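Local coordinates for viral structural protein 4 (Bombyx mori cytoplasmic polyhedrosis virus, PDB 6TZ0) that binds GTP, probably through a P-loop (Walker A) motif, and sits against the viral RNA-dependent RNA polymerase, where it probably assists transcription, at residues S10-Y13 with E14-G17; L56-H59 with A60-N64; Y73-M76 with I77-N81; T139-S142 with T143-S147; S166-N170 with Y171-L175. One frame throughout, in Å; residues are numbered along the deposited sequence.

Contact 1. Residues S10-Y13 with E14-G17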
loop_
_atom_site.group_PDB
_atom_site.type_symbol
_atom_site.label_atom_id
_atom_site.label_comp_id
_atom_site.label_asym_id
_atom_site.label_seq_id
_atom_site.Cartn_x
_atom_site.Cartn_y
_atom_site.Cartn_z
ATOM N N SER B 10 -7.016 -1.919 -47.711
ATOM C CA SER B 10 -6.227 -1.286 -48.759
ATOM C C SER B 10 -6.203 0.226 -48.642
ATOM O O SER B 10 -5.209 0.845 -49.021
ATOM C CB SER B 10 -6.763 -1.679 -50.132
ATOM O OG SER B 10 -8.052 -1.133 -50.340
ATOM N N LYS B 11 -7.262 0.827 -48.099
ATOM C CA LYS B 11 -7.364 2.281 -48.035
ATOM C C LYS B 11 -6.390 2.869 -47.020
ATOM O O LYS B 11 -5.856 3.968 -47.231
ATOM C CB LYS B 11 -8.803 2.655 -47.691
ATOM C CG LYS B 11 -9.140 4.111 -47.852
ATOM C CD LYS B 11 -9.072 4.508 -49.311
ATOM C CE LYS B 11 -10.126 3.776 -50.126
ATOM N NZ LYS B 11 -11.504 4.213 -49.781
ATOM N N LEU B 12 -6.137 2.140 -45.928
ATOM C CA LEU B 12 -5.132 2.540 -44.950
ATOM C C LEU B 12 -3.738 2.562 -45.560
ATOM O O LEU B 12 -2.931 3.444 -45.251
ATOM C CB LEU B 12 -5.168 1.592 -43.755
ATOM C CG LEU B 12 -4.119 1.812 -42.663
ATOM C CD1 LEU B 12 -4.332 3.135 -41.953
ATOM C CD2 LEU B 12 -4.103 0.655 -41.691
ATOM N N TYR B 13 -3.437 1.601 -46.431
ATOM C CA TYR B 13 -2.156 1.619 -47.117
ATOM C C TYR B 13 -2.118 2.679 -48.206
ATOM O O TYR B 13 -1.044 3.207 -48.505
ATOM C CB TYR B 13 -1.847 0.240 -47.687
ATOM C CG TYR B 13 -1.440 -0.763 -46.639
ATOM C CD1 TYR B 13 -0.127 -0.849 -46.208
ATOM C CD2 TYR B 13 -2.373 -1.608 -46.064
ATOM C CE1 TYR B 13 0.245 -1.757 -45.248
ATOM C CE2 TYR B 13 -2.006 -2.520 -45.100
ATOM C CZ TYR B 13 -0.696 -2.590 -44.702
ATOM O OH TYR B 13 -0.325 -3.492 -43.742
ATOM N N GLU B 14 -3.269 3.011 -48.798
ATOM C CA GLU B 14 -3.311 4.105 -49.766
ATOM C C GLU B 14 -3.032 5.440 -49.098
ATOM O O GLU B 14 -2.527 6.368 -49.737
ATOM C CB GLU B 14 -4.666 4.157 -50.468
ATOM C CG GLU B 14 -4.962 2.989 -51.377
ATOM C CD GLU B 14 -6.239 3.174 -52.151
ATOM O OE1 GLU B 14 -6.966 4.149 -51.873
ATOM O OE2 GLU B 14 -6.512 2.354 -53.050
ATOM N N GLU B 15 -3.384 5.558 -47.817
ATOM C CA GLU B 15 -3.068 6.755 -47.042
ATOM C C GLU B 15 -1.563 6.976 -46.926
ATOM O O GLU B 15 -1.086 8.114 -46.996
ATOM C CB GLU B 15 -3.703 6.627 -45.663
ATOM C CG GLU B 15 -3.450 7.763 -44.720
ATOM C CD GLU B 15 -4.084 7.519 -43.370
ATOM O OE1 GLU B 15 -4.730 6.463 -43.207
ATOM O OE2 GLU B 15 -3.928 8.371 -42.469
ATOM N N TYR B 16 -0.796 5.898 -46.770
ATOM C CA TYR B 16 0.655 5.975 -46.639
ATOM C C TYR B 16 1.372 6.215 -47.961
ATOM O O TYR B 16 2.603 6.313 -47.962
ATOM C CB TYR B 16 1.169 4.687 -46.001
ATOM C CG TYR B 16 0.908 4.597 -44.523
ATOM C CD1 TYR B 16 0.881 5.730 -43.742
ATOM C CD2 TYR B 16 0.612 3.385 -43.925
ATOM C CE1 TYR B 16 0.626 5.662 -42.390
ATOM C CE2 TYR B 16 0.346 3.304 -42.568
ATOM C CZ TYR B 16 0.354 4.452 -41.809
ATOM O OH TYR B 16 0.094 4.400 -40.462
ATOM N N GLY B 17 0.649 6.326 -49.068
ATOM C CA GLY B 17 1.263 6.449 -50.368
ATOM C C GLY B 17 1.591 5.134 -51.028
ATOM O O GLY B 17 2.491 5.087 -51.871
#

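Contact 2. Residues L56-H59 with A60-N64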
loop_
_atom_site.group_PDB
_atom_site.type_symbol
_atom_site.label_atom_id
_atom_site.label_comp_id
_atom_site.label_asym_id
_atom_site.label_seq_id
_atom_site.Cartn_x
_atom_site.Cartn_y
_atom_site.Cartn_z
ATOM N N LEU B 56 -6.308 -16.928 -38.373
ATOM C CA LEU B 56 -5.944 -16.465 -37.037
ATOM C C LEU B 56 -7.094 -15.749 -36.346
ATOM O O LEU B 56 -7.295 -15.923 -35.140
ATOM C CB LEU B 56 -4.728 -15.548 -37.102
ATOM C CG LEU B 56 -3.368 -16.211 -37.242
ATOM C CD1 LEU B 56 -2.318 -15.160 -37.448
ATOM C CD2 LEU B 56 -3.090 -16.979 -35.981
ATOM N N ALA B 57 -7.855 -14.940 -37.089
ATOM C CA ALA B 57 -9.014 -14.280 -36.497
ATOM C C ALA B 57 -10.081 -15.289 -36.092
ATOM O O ALA B 57 -10.697 -15.153 -35.023
ATOM C CB ALA B 57 -9.582 -13.253 -37.469
ATOM N N LYS B 58 -10.279 -16.332 -36.911
ATOM C CA LYS B 58 -11.232 -17.383 -36.561
ATOM C C LYS B 58 -10.812 -18.139 -35.305
ATOM O O LYS B 58 -11.647 -18.407 -34.434
ATOM C CB LYS B 58 -11.400 -18.358 -37.723
ATOM C CG LYS B 58 -12.382 -19.475 -37.431
ATOM C CD LYS B 58 -12.554 -20.410 -38.605
ATOM C CE LYS B 58 -11.349 -21.316 -38.758
ATOM N NZ LYS B 58 -11.548 -22.344 -39.814
ATOM N N HIS B 59 -9.526 -18.480 -35.181
ATOM C CA HIS B 59 -9.104 -19.209 -33.987
ATOM C C HIS B 59 -9.078 -18.323 -32.751
ATOM O O HIS B 59 -9.287 -18.817 -31.640
ATOM C CB HIS B 59 -7.727 -19.844 -34.160
ATOM C CG HIS B 59 -7.667 -20.889 -35.223
ATOM N ND1 HIS B 59 -8.481 -21.998 -35.220
ATOM C CD2 HIS B 59 -6.813 -21.055 -36.258
ATOM C CE1 HIS B 59 -8.182 -22.763 -36.253
ATOM N NE2 HIS B 59 -7.168 -22.216 -36.895
ATOM N N ALA B 60 -8.803 -17.029 -32.907
ATOM C CA ALA B 60 -8.786 -16.141 -31.752
ATOM C C ALA B 60 -10.178 -15.796 -31.262
ATOM O O ALA B 60 -10.341 -15.487 -30.078
ATOM C CB ALA B 60 -8.030 -14.853 -32.077
ATOM N N ALA B 61 -11.189 -15.851 -32.132
ATOM C CA ALA B 61 -12.542 -15.535 -31.691
ATOM C C ALA B 61 -13.149 -16.587 -30.769
ATOM O O ALA B 61 -14.206 -16.328 -30.188
ATOM C CB ALA B 61 -13.453 -15.336 -32.898
ATOM N N ARG B 62 -12.523 -17.753 -30.608
ATOM C CA ARG B 62 -13.120 -18.819 -29.820
ATOM C C ARG B 62 -12.624 -18.895 -28.385
ATOM O O ARG B 62 -13.305 -19.501 -27.553
ATOM C CB ARG B 62 -12.887 -20.182 -30.480
ATOM C CG ARG B 62 -13.632 -20.365 -31.781
ATOM C CD ARG B 62 -13.787 -21.835 -32.117
ATOM N NE ARG B 62 -12.525 -22.513 -32.378
ATOM C CZ ARG B 62 -12.006 -22.686 -33.589
ATOM N NH1 ARG B 62 -12.645 -22.243 -34.661
ATOM N NH2 ARG B 62 -10.852 -23.322 -33.727
ATOM N N HIS B 63 -11.463 -18.325 -28.060
ATOM C CA HIS B 63 -10.942 -18.387 -26.693
ATOM C C HIS B 63 -10.567 -16.987 -26.233
ATOM O O HIS B 63 -9.383 -16.647 -26.232
ATOM C CB HIS B 63 -9.743 -19.312 -26.614
ATOM C CG HIS B 63 -10.051 -20.737 -26.937
ATOM N ND1 HIS B 63 -9.951 -21.249 -28.214
ATOM C CD2 HIS B 63 -10.455 -21.762 -26.152
ATOM C CE1 HIS B 63 -10.282 -22.527 -28.201
ATOM N NE2 HIS B 63 -10.597 -22.862 -26.962
ATOM N N ASN B 64 -11.574 -16.215 -25.809
ATOM C CA ASN B 64 -11.416 -14.955 -25.076
ATOM C C ASN B 64 -10.565 -13.925 -25.835
ATOM O O ASN B 64 -9.928 -13.060 -25.234
ATOM C CB ASN B 64 -10.838 -15.226 -23.680
ATOM C CG ASN B 64 -11.154 -14.133 -22.683
ATOM O OD1 ASN B 64 -11.864 -13.182 -22.993
ATOM N ND2 ASN B 64 -10.604 -14.252 -21.485
#

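Contact 3. Residues Y73-M76 with I77-N81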
loop_
_atom_site.group_PDB
_atom_site.type_symbol
_atom_site.label_atom_id
_atom_site.label_comp_id
_atom_site.label_asym_id
_atom_site.label_seq_id
_atom_site.Cartn_x
_atom_site.Cartn_y
_atom_site.Cartn_z
ATOM N N TYR B 73 2.216 -20.904 -32.792
ATOM C CA TYR B 73 1.702 -20.181 -33.956
ATOM C C TYR B 73 2.781 -19.327 -34.609
ATOM O O TYR B 73 2.865 -19.259 -35.843
ATOM C CB TYR B 73 0.520 -19.293 -33.559
ATOM C CG TYR B 73 -0.821 -19.969 -33.373
ATOM C CD1 TYR B 73 -1.610 -20.296 -34.468
ATOM C CD2 TYR B 73 -1.329 -20.216 -32.107
ATOM C CE1 TYR B 73 -2.840 -20.888 -34.305
ATOM C CE2 TYR B 73 -2.559 -20.809 -31.937
ATOM C CZ TYR B 73 -3.309 -21.140 -33.038
ATOM O OH TYR B 73 -4.536 -21.729 -32.864
ATOM N N ALA B 74 3.615 -18.677 -33.794
ATOM C CA ALA B 74 4.689 -17.844 -34.318
ATOM C C ALA B 74 5.713 -18.669 -35.080
ATOM O O ALA B 74 6.167 -18.258 -36.152
ATOM C CB ALA B 74 5.359 -17.083 -33.176
ATOM N N ASP B 75 6.059 -19.850 -34.562
ATOM C CA ASP B 75 7.003 -20.717 -35.262
ATOM C C ASP B 75 6.422 -21.243 -36.567
ATOM O O ASP B 75 7.103 -21.225 -37.599
ATOM C CB ASP B 75 7.421 -21.877 -34.365
ATOM C CG ASP B 75 8.230 -21.425 -33.176
ATOM O OD1 ASP B 75 8.863 -20.356 -33.256
ATOM O OD2 ASP B 75 8.242 -22.150 -32.160
ATOM N N MET B 76 5.152 -21.663 -36.546
ATOM C CA MET B 76 4.513 -22.212 -37.738
ATOM C C MET B 76 4.367 -21.175 -38.840
ATOM O O MET B 76 4.524 -21.495 -40.022
ATOM C CB MET B 76 3.148 -22.776 -37.372
ATOM C CG MET B 76 3.211 -24.009 -36.532
ATOM S SD MET B 76 1.623 -24.417 -35.832
ATOM C CE MET B 76 0.786 -24.801 -37.333
ATOM N N ILE B 77 4.070 -19.929 -38.485
ATOM C CA ILE B 77 3.872 -18.929 -39.526
ATOM C C ILE B 77 5.201 -18.328 -39.964
ATOM O O ILE B 77 5.511 -18.283 -41.159
ATOM C CB ILE B 77 2.890 -17.845 -39.055
ATOM C CG1 ILE B 77 1.530 -18.465 -38.755
ATOM C CG2 ILE B 77 2.737 -16.786 -40.118
ATOM C CD1 ILE B 77 0.616 -17.565 -37.989
ATOM N N THR B 78 6.010 -17.860 -39.012
ATOM C CA THR B 78 7.191 -17.081 -39.348
ATOM C C THR B 78 8.375 -17.970 -39.703
ATOM O O THR B 78 9.117 -17.670 -40.642
ATOM C CB THR B 78 7.528 -16.156 -38.179
ATOM O OG1 THR B 78 6.402 -15.318 -37.901
ATOM C CG2 THR B 78 8.714 -15.272 -38.501
ATOM N N LEU B 79 8.573 -19.066 -38.978
ATOM C CA LEU B 79 9.673 -19.955 -39.304
ATOM C C LEU B 79 9.268 -21.016 -40.308
ATOM O O LEU B 79 10.078 -21.399 -41.156
ATOM C CB LEU B 79 10.196 -20.621 -38.035
ATOM C CG LEU B 79 10.790 -19.685 -36.993
ATOM C CD1 LEU B 79 11.110 -20.456 -35.741
ATOM C CD2 LEU B 79 12.031 -19.024 -37.528
ATOM N N GLY B 80 8.027 -21.485 -40.237
ATOM C CA GLY B 80 7.545 -22.501 -41.147
ATOM C C GLY B 80 8.155 -23.868 -40.948
ATOM O O GLY B 80 8.280 -24.624 -41.912
ATOM N N ASN B 81 8.534 -24.216 -39.720
ATOM C CA ASN B 81 9.259 -25.458 -39.475
ATOM C C ASN B 81 8.494 -26.475 -38.640
ATOM O O ASN B 81 9.109 -27.416 -38.127
ATOM C CB ASN B 81 10.609 -25.169 -38.811
ATOM C CG ASN B 81 10.483 -24.414 -37.498
ATOM O OD1 ASN B 81 9.395 -24.079 -37.047
ATOM N ND2 ASN B 81 11.617 -24.156 -36.870
#

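Contact 4. Residues T139-S142 with T143-S147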
loop_
_atom_site.group_PDB
_atom_site.type_symbol
_atom_site.label_atom_id
_atom_site.label_comp_id
_atom_site.label_asym_id
_atom_site.label_seq_id
_atom_site.Cartn_x
_atom_site.Cartn_y
_atom_site.Cartn_z
ATOM N N THR B 139 -3.575 -28.141 -35.769
ATOM C CA THR B 139 -3.613 -29.031 -36.926
ATOM C C THR B 139 -4.211 -28.344 -38.143
ATOM O O THR B 139 -3.752 -28.563 -39.269
ATOM C CB THR B 139 -4.403 -30.301 -36.621
ATOM O OG1 THR B 139 -5.704 -29.959 -36.129
ATOM C CG2 THR B 139 -3.673 -31.178 -35.638
ATOM N N GLU B 140 -5.241 -27.522 -37.937
ATOM C CA GLU B 140 -5.841 -26.795 -39.053
ATOM C C GLU B 140 -4.866 -25.781 -39.651
ATOM O O GLU B 140 -4.709 -25.702 -40.881
ATOM C CB GLU B 140 -7.124 -26.120 -38.575
ATOM C CG GLU B 140 -7.910 -25.408 -39.641
ATOM C CD GLU B 140 -9.212 -24.858 -39.107
ATOM O OE1 GLU B 140 -9.494 -25.069 -37.910
ATOM O OE2 GLU B 140 -9.951 -24.208 -39.874
ATOM N N MET B 141 -4.170 -25.032 -38.790
ATOM C CA MET B 141 -3.138 -24.110 -39.255
ATOM C C MET B 141 -1.971 -24.845 -39.907
ATOM O O MET B 141 -1.386 -24.342 -40.874
ATOM C CB MET B 141 -2.656 -23.250 -38.085
ATOM C CG MET B 141 -1.623 -22.196 -38.454
ATOM S SD MET B 141 -2.237 -20.899 -39.532
ATOM C CE MET B 141 -3.085 -19.884 -38.341
ATOM N N SER B 142 -1.654 -26.053 -39.432
ATOM C CA SER B 142 -0.577 -26.836 -40.022
ATOM C C SER B 142 -0.931 -27.312 -41.420
ATOM O O SER B 142 -0.097 -27.238 -42.327
ATOM C CB SER B 142 -0.250 -28.018 -39.117
ATOM O OG SER B 142 0.765 -28.818 -39.684
ATOM N N THR B 143 -2.163 -27.786 -41.620
ATOM C CA THR B 143 -2.568 -28.199 -42.958
ATOM C C THR B 143 -2.699 -27.012 -43.897
ATOM O O THR B 143 -2.553 -27.174 -45.111
ATOM C CB THR B 143 -3.879 -28.982 -42.921
ATOM O OG1 THR B 143 -4.916 -28.169 -42.364
ATOM C CG2 THR B 143 -3.724 -30.242 -42.100
ATOM N N LEU B 144 -2.976 -25.817 -43.370
ATOM C CA LEU B 144 -3.003 -24.658 -44.259
ATOM C C LEU B 144 -1.600 -24.209 -44.660
ATOM O O LEU B 144 -1.359 -23.901 -45.829
ATOM C CB LEU B 144 -3.799 -23.517 -43.621
ATOM C CG LEU B 144 -3.925 -22.209 -44.405
ATOM C CD1 LEU B 144 -5.319 -21.708 -44.378
ATOM C CD2 LEU B 144 -3.091 -21.166 -43.725
ATOM N N ILE B 145 -0.661 -24.170 -43.712
ATOM C CA ILE B 145 0.686 -23.688 -44.019
ATOM C C ILE B 145 1.475 -24.725 -44.816
ATOM O O ILE B 145 2.291 -24.360 -45.672
ATOM C CB ILE B 145 1.390 -23.261 -42.713
ATOM C CG1 ILE B 145 0.702 -22.029 -42.141
ATOM C CG2 ILE B 145 2.862 -22.922 -42.899
ATOM C CD1 ILE B 145 1.209 -21.629 -40.792
ATOM N N GLU B 146 1.206 -26.018 -44.605
ATOM C CA GLU B 146 1.902 -27.074 -45.334
ATOM C C GLU B 146 1.605 -27.032 -46.826
ATOM O O GLU B 146 2.486 -27.314 -47.643
ATOM C CB GLU B 146 1.506 -28.432 -44.758
ATOM C CG GLU B 146 2.246 -29.611 -45.341
ATOM C CD GLU B 146 1.791 -30.923 -44.751
ATOM O OE1 GLU B 146 0.870 -30.907 -43.909
ATOM O OE2 GLU B 146 2.353 -31.972 -45.130
ATOM N N SER B 147 0.391 -26.643 -47.199
ATOM C CA SER B 147 -0.006 -26.618 -48.598
ATOM C C SER B 147 0.510 -25.400 -49.349
ATOM O O SER B 147 0.335 -25.333 -50.568
ATOM C CB SER B 147 -1.527 -26.673 -48.705
ATOM O OG SER B 147 -2.116 -25.521 -48.136
#

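Contact 5. Residues S166-N170 with Y171-L175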
loop_
_atom_site.group_PDB
_atom_site.type_symbol
_atom_site.label_atom_id
_atom_site.label_comp_id
_atom_site.label_asym_id
_atom_site.label_seq_id
_atom_site.Cartn_x
_atom_site.Cartn_y
_atom_site.Cartn_z
ATOM N N SER B 166 -1.674 1.372 -33.704
ATOM C CA SER B 166 -2.964 1.345 -33.031
ATOM C C SER B 166 -3.966 0.450 -33.742
ATOM O O SER B 166 -4.918 -0.015 -33.112
ATOM C CB SER B 166 -3.534 2.754 -32.921
ATOM O OG SER B 166 -3.866 3.254 -34.197
ATOM N N LEU B 167 -3.773 0.199 -35.030
ATOM C CA LEU B 167 -4.707 -0.566 -35.835
ATOM C C LEU B 167 -4.306 -2.020 -35.996
ATOM O O LEU B 167 -4.985 -2.755 -36.715
ATOM C CB LEU B 167 -4.851 0.085 -37.207
ATOM C CG LEU B 167 -5.475 1.474 -37.146
ATOM C CD1 LEU B 167 -5.413 2.150 -38.488
ATOM C CD2 LEU B 167 -6.904 1.372 -36.669
ATOM N N ILE B 168 -3.222 -2.447 -35.367
ATOM C CA ILE B 168 -2.828 -3.857 -35.438
ATOM C C ILE B 168 -3.805 -4.684 -34.610
ATOM O O ILE B 168 -4.175 -4.264 -33.500
ATOM C CB ILE B 168 -1.385 -4.030 -34.952
ATOM C CG1 ILE B 168 -0.414 -3.324 -35.899
ATOM C CG2 ILE B 168 -1.000 -5.485 -34.841
ATOM C CD1 ILE B 168 1.011 -3.277 -35.399
ATOM N N PRO B 169 -4.293 -5.817 -35.119
ATOM C CA PRO B 169 -5.188 -6.676 -34.338
ATOM C C PRO B 169 -4.507 -7.260 -33.110
ATOM O O PRO B 169 -3.286 -7.224 -32.954
ATOM C CB PRO B 169 -5.563 -7.776 -35.331
ATOM C CG PRO B 169 -5.377 -7.163 -36.645
ATOM C CD PRO B 169 -4.219 -6.245 -36.522
ATOM N N ASN B 170 -5.334 -7.820 -32.228
ATOM C CA ASN B 170 -4.833 -8.306 -30.947
ATOM C C ASN B 170 -3.999 -9.567 -31.110
ATOM O O ASN B 170 -2.969 -9.715 -30.447
ATOM C CB ASN B 170 -5.992 -8.558 -29.987
ATOM C CG ASN B 170 -6.609 -7.281 -29.474
ATOM O OD1 ASN B 170 -5.908 -6.326 -29.158
ATOM N ND2 ASN B 170 -7.927 -7.259 -29.379
ATOM N N TYR B 171 -4.421 -10.481 -31.988
ATOM C CA TYR B 171 -3.693 -11.734 -32.163
ATOM C C TYR B 171 -2.329 -11.521 -32.812
ATOM O O TYR B 171 -1.373 -12.239 -32.494
ATOM C CB TYR B 171 -4.548 -12.735 -32.950
ATOM C CG TYR B 171 -5.119 -12.230 -34.259
ATOM C CD1 TYR B 171 -4.390 -12.306 -35.438
ATOM C CD2 TYR B 171 -6.392 -11.683 -34.314
ATOM C CE1 TYR B 171 -4.907 -11.843 -36.628
ATOM C CE2 TYR B 171 -6.917 -11.221 -35.499
ATOM C CZ TYR B 171 -6.168 -11.302 -36.650
ATOM O OH TYR B 171 -6.689 -10.842 -37.833
ATOM N N ILE B 172 -2.199 -10.507 -33.669
ATOM C CA ILE B 172 -0.888 -10.169 -34.215
ATOM C C ILE B 172 0.023 -9.617 -33.122
ATOM O O ILE B 172 1.213 -9.949 -33.067
ATOM C CB ILE B 172 -1.043 -9.199 -35.400
ATOM C CG1 ILE B 172 -1.872 -9.850 -36.500
ATOM C CG2 ILE B 172 0.302 -8.802 -35.973
ATOM C CD1 ILE B 172 -1.250 -11.105 -37.062
ATOM N N ASN B 173 -0.532 -8.811 -32.211
ATOM C CA ASN B 173 0.223 -8.347 -31.049
ATOM C C ASN B 173 0.634 -9.495 -30.142
ATOM O O ASN B 173 1.693 -9.432 -29.512
ATOM C CB ASN B 173 -0.597 -7.347 -30.241
ATOM C CG ASN B 173 -0.723 -6.014 -30.917
ATOM O OD1 ASN B 173 0.231 -5.508 -31.498
ATOM N ND2 ASN B 173 -1.903 -5.423 -30.836
ATOM N N GLN B 174 -0.195 -10.534 -30.050
ATOM C CA GLN B 174 0.191 -11.730 -29.309
ATOM C C GLN B 174 1.327 -12.470 -30.002
ATOM O O GLN B 174 2.158 -13.093 -29.334
ATOM C CB GLN B 174 -1.021 -12.640 -29.144
ATOM C CG GLN B 174 -2.126 -12.005 -28.332
ATOM C CD GLN B 174 -3.411 -12.787 -28.363
ATOM O OE1 GLN B 174 -3.478 -13.876 -28.919
ATOM N NE2 GLN B 174 -4.461 -12.197 -27.826
ATOM N N LEU B 175 1.384 -12.406 -31.332
ATOM C CA LEU B 175 2.466 -13.061 -32.063
ATOM C C LEU B 175 3.774 -12.278 -32.057
ATOM O O LEU B 175 4.822 -12.883 -32.297
ATOM C CB LEU B 175 2.061 -13.308 -33.511
ATOM C CG LEU B 175 0.915 -14.280 -33.725
ATOM C CD1 LEU B 175 0.580 -14.310 -35.189
ATOM C CD2 LEU B 175 1.298 -15.643 -33.222
#

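Contact 1. Residues S10-Y13 with E14-G17
The Tyr16 ring and two carboxylates are the flat groups that reach back along the chain to residues 10-13. Tyr16 passes its CD2 within 3.8 Å of Leu12 O, an oblique approach; further out, its hydroxyl bonds to Asp161 and its ring meets that of Phe159 with planes about 60° apart. The Tyr13 OH bonds to Ile4 O and Tyr164 OH, so both tyrosines spend their polar ends outside this helix.

The carboxylate of Glu14 is met on its OE1 by the Lys11 side chain, whose CD lies 3.3 Å away. The lysine bends at three successive torsions and crosses the glutamate obliquely, which leaves Lys11 NZ 5.0 Å from Glu14 OE1. Glu15 has CG opposite its backbone N (chi1 179°) and an extended chain beyond, a shape that carries its OE1 to 3.6 Å from Leu12 CD1.

Backbone bonds hold the turn: Glu14 N to Ser10 O at 2.9 Å and Glu15 N to Lys11 O at 3.0 Å, with Tyr16 N giving a weak bond to Tyr13 O. Gly17, at phi 87°, ends helix 10-15 in a Schellman motif.

Lys11 and Glu14 thus touch through methylenes and one oxygen; their opposite charges probably attract, but at this separation without the directional grip of a salt bridge.

Contact 2. Residues L56-H59 with A60-N64
Exposed Arg62 folds back over the helix end to meet the edge of the buried His59 ring, whereas Ala60 packs tightly on the turn before it. On the close side, Ala60 N bonds to Leu56 O at 2.9 Å and Ala61 N to Ala57 O at 3.0 Å, two i to i+4 bonds near the end of helix 41-60. The Ala60 methyl rests against Leu56 O and also touches Leu67, while Leu56 itself points into a buried cluster with helices 70-79, 136-146 and 170-176.

Lys58, Ala61 and Arg62 form the loose, exposed side. Arg62 bends at chi3 (-65°), folding its guanidinium back so that Lys58 O and His59 CA lie over one of its faces. Its NH2 lies in the plane of the His59 ring, 3.1 Å from ND1, and the two planes stand 85° apart. Lys58 runs beside Arg62 in the same direction, its CG 3.9 Å from Arg62 NH1. Further on, Asn64 bonds to Arg458 and Ser936 of the polymerase chain.

Lys58 NZ and Arg62 NH1 are 5.3 Å apart with like charges, and the salt bridge from Lys58 NZ to Glu140 OE2 probably offsets their repulsion.

Contact 3. Residues Y73-M76 with I77-N81
Asp75 and Leu79 run side by side and point the same way at the C-terminal end of helix 70-79, where the last turn widens to the pi type. Their closest approach is from Asp75 OD1 to Leu79 CD1, 3.4 Å, so a methyl group lies alongside a carboxylate oxygen. Both residues have CG opposite the carbonyl carbon (chi1 -67° in Asp75 and -63° in Leu79), and this shared setting sends the two side chains off in the same direction.

Ile77 is laid back over the previous turn: its CG1 comes to 3.3 Å from Tyr73 O. Thr78 places its CB 3.2 Å from Ala74 O. Asn81, beyond the helix, turns its amide back, bringing OD1 to 3.7 Å from Asp75 O. On the buried side, Tyr73 and Ile77 reach helix 41-60, and Met76 lies against Met141 and Ser142 of helix 136-146.

The bonds record the change of pitch. Ile77 N to Tyr73 O and Thr78 N to Ala74 O keep the alpha-helical spacing. Asp75 O then takes a weak bond from Leu79 N and a 2.8 Å bond from Gly80 N, five residues on, nearly along the C=O axis. Gly80 leaves helical angles with positive phi, and its CA lies 3.4 Å from Met76 O in a CA-H...O contact with an angle of 144° at the hydrogen.

Contact 4. Residues T139-S142 with T143-S147
Backbone hydrogen bonds join Thr139-Ser142 to Thr143-Ser147 at regular alpha-helical spacing. Thr143 N bonds to Thr139 O with an N-H...O angle of 161°, Leu144 N to Glu140 O, Ile145 N to Met141 O at 2.9 Å, and Glu146 N to Ser142 O.

Hydroxyl bonds add to this pattern. Thr143 OG1 donates a hydrogen bond to Glu140 O at 2.9 Å; OG1 stands between the backbone N and the carbonyl carbon (chi1 60°), which turns it back toward the preceding turn. Glu140 O therefore accepts two bonds, and Thr143 OG1 and Leu144 N reach it from the same face of its plane. At the far end, Ser147 OG bonds to Leu144 O at 2.9 Å from above the carbonyl plane. The Ser142 hydroxyl bonds to Val84 N.

Apolar contact is carried chiefly by Met141 and Ile145, whose side chains cross at a slant. Ile145 CD1 sits 3.7 Å from Met141 CG and equally close to Met141 SD, because the methionine bends at chi2 and curls its sulfur across the isoleucine. Leu144 is more distant, its CD2 being 4.3 Å from Met141 SD.

This apolar side of helix 136-146 faces two others: Met141 packs on Met55 and Leu56 of helix 41-60, while Ile145 lies against Met76 and Ile77 of helix 70-79.

Contact 5. Residues S166-N170 with Y171-L175
Pro169 lays its ring carbon CB over one face of the Tyr171 ring, 4.0 Å from the centroid and 23° off the ring normal, a CH-pi contact. CB stands offset toward the rim of the ring, on the side of CE2, which is its nearest ring atom at 3.7 Å. Tyr171 adopts a chi1 of 52°, placing CG between its own backbone N and carbonyl carbon, and this brings the ring back beneath the proline. Across the ring from the proline, Tyr171 meets Leu56; it also touches Ala57 of helix 41-60.

Ile168 approaches the first turn with its CG2 branch. That methyl lies 3.7 Å from Ile172 CG2, the two side chains crossing at about a right angle, and 3.6 Å from Asn173 OD1. The isoleucines are buried and both touch Ala3, which places them against the N-terminal segment.

Two main-chain bonds establish the turn: Asn173 N to Pro169 O at 3.3 Å, with a fairly straight N-H...O angle of 160°, and Gln174 N to Asn170 O at 2.9 Å. Asn173 ND2 is also near Pro169 O, yet the angle is too poor for a bond. Asn170 OD1 bonds to Thr462 OG1 of the polymerase chain, which puts this helix start at the interface between the two proteins. Gln174 NE2 bonds to Gly65 O, a tie to the loop after helix 41-60.

The arrangement is that of a helix N terminus: Pro169 occupies the N-cap position, and its carbonyl takes the first i to i+4 bond of helix 170-176, from Asn173 N.

How the contacts relate
From the N terminus the five contacts follow in series, each local, at a helix end or along a helix; none encloses a long loop, and none nests in or crosses another. Contact 1 ends helix 10-15 and touches contact 5 through Leu12 CD1 and Leu167 CD1, 3.8 Å apart. Contacts 2 and 3 lie at the C-terminal ends of consecutive helices, 41-60 and 70-79, and contact 4 is in helix 136-146. Leu56 of contact 2 reaches residues of contacts 3, 4 and 5, joining four helices in one packed group. Leu175 adds contact 5 to contact 3, whereas contacts 4 and 5 remain about 7 Å apart at their nearest atoms.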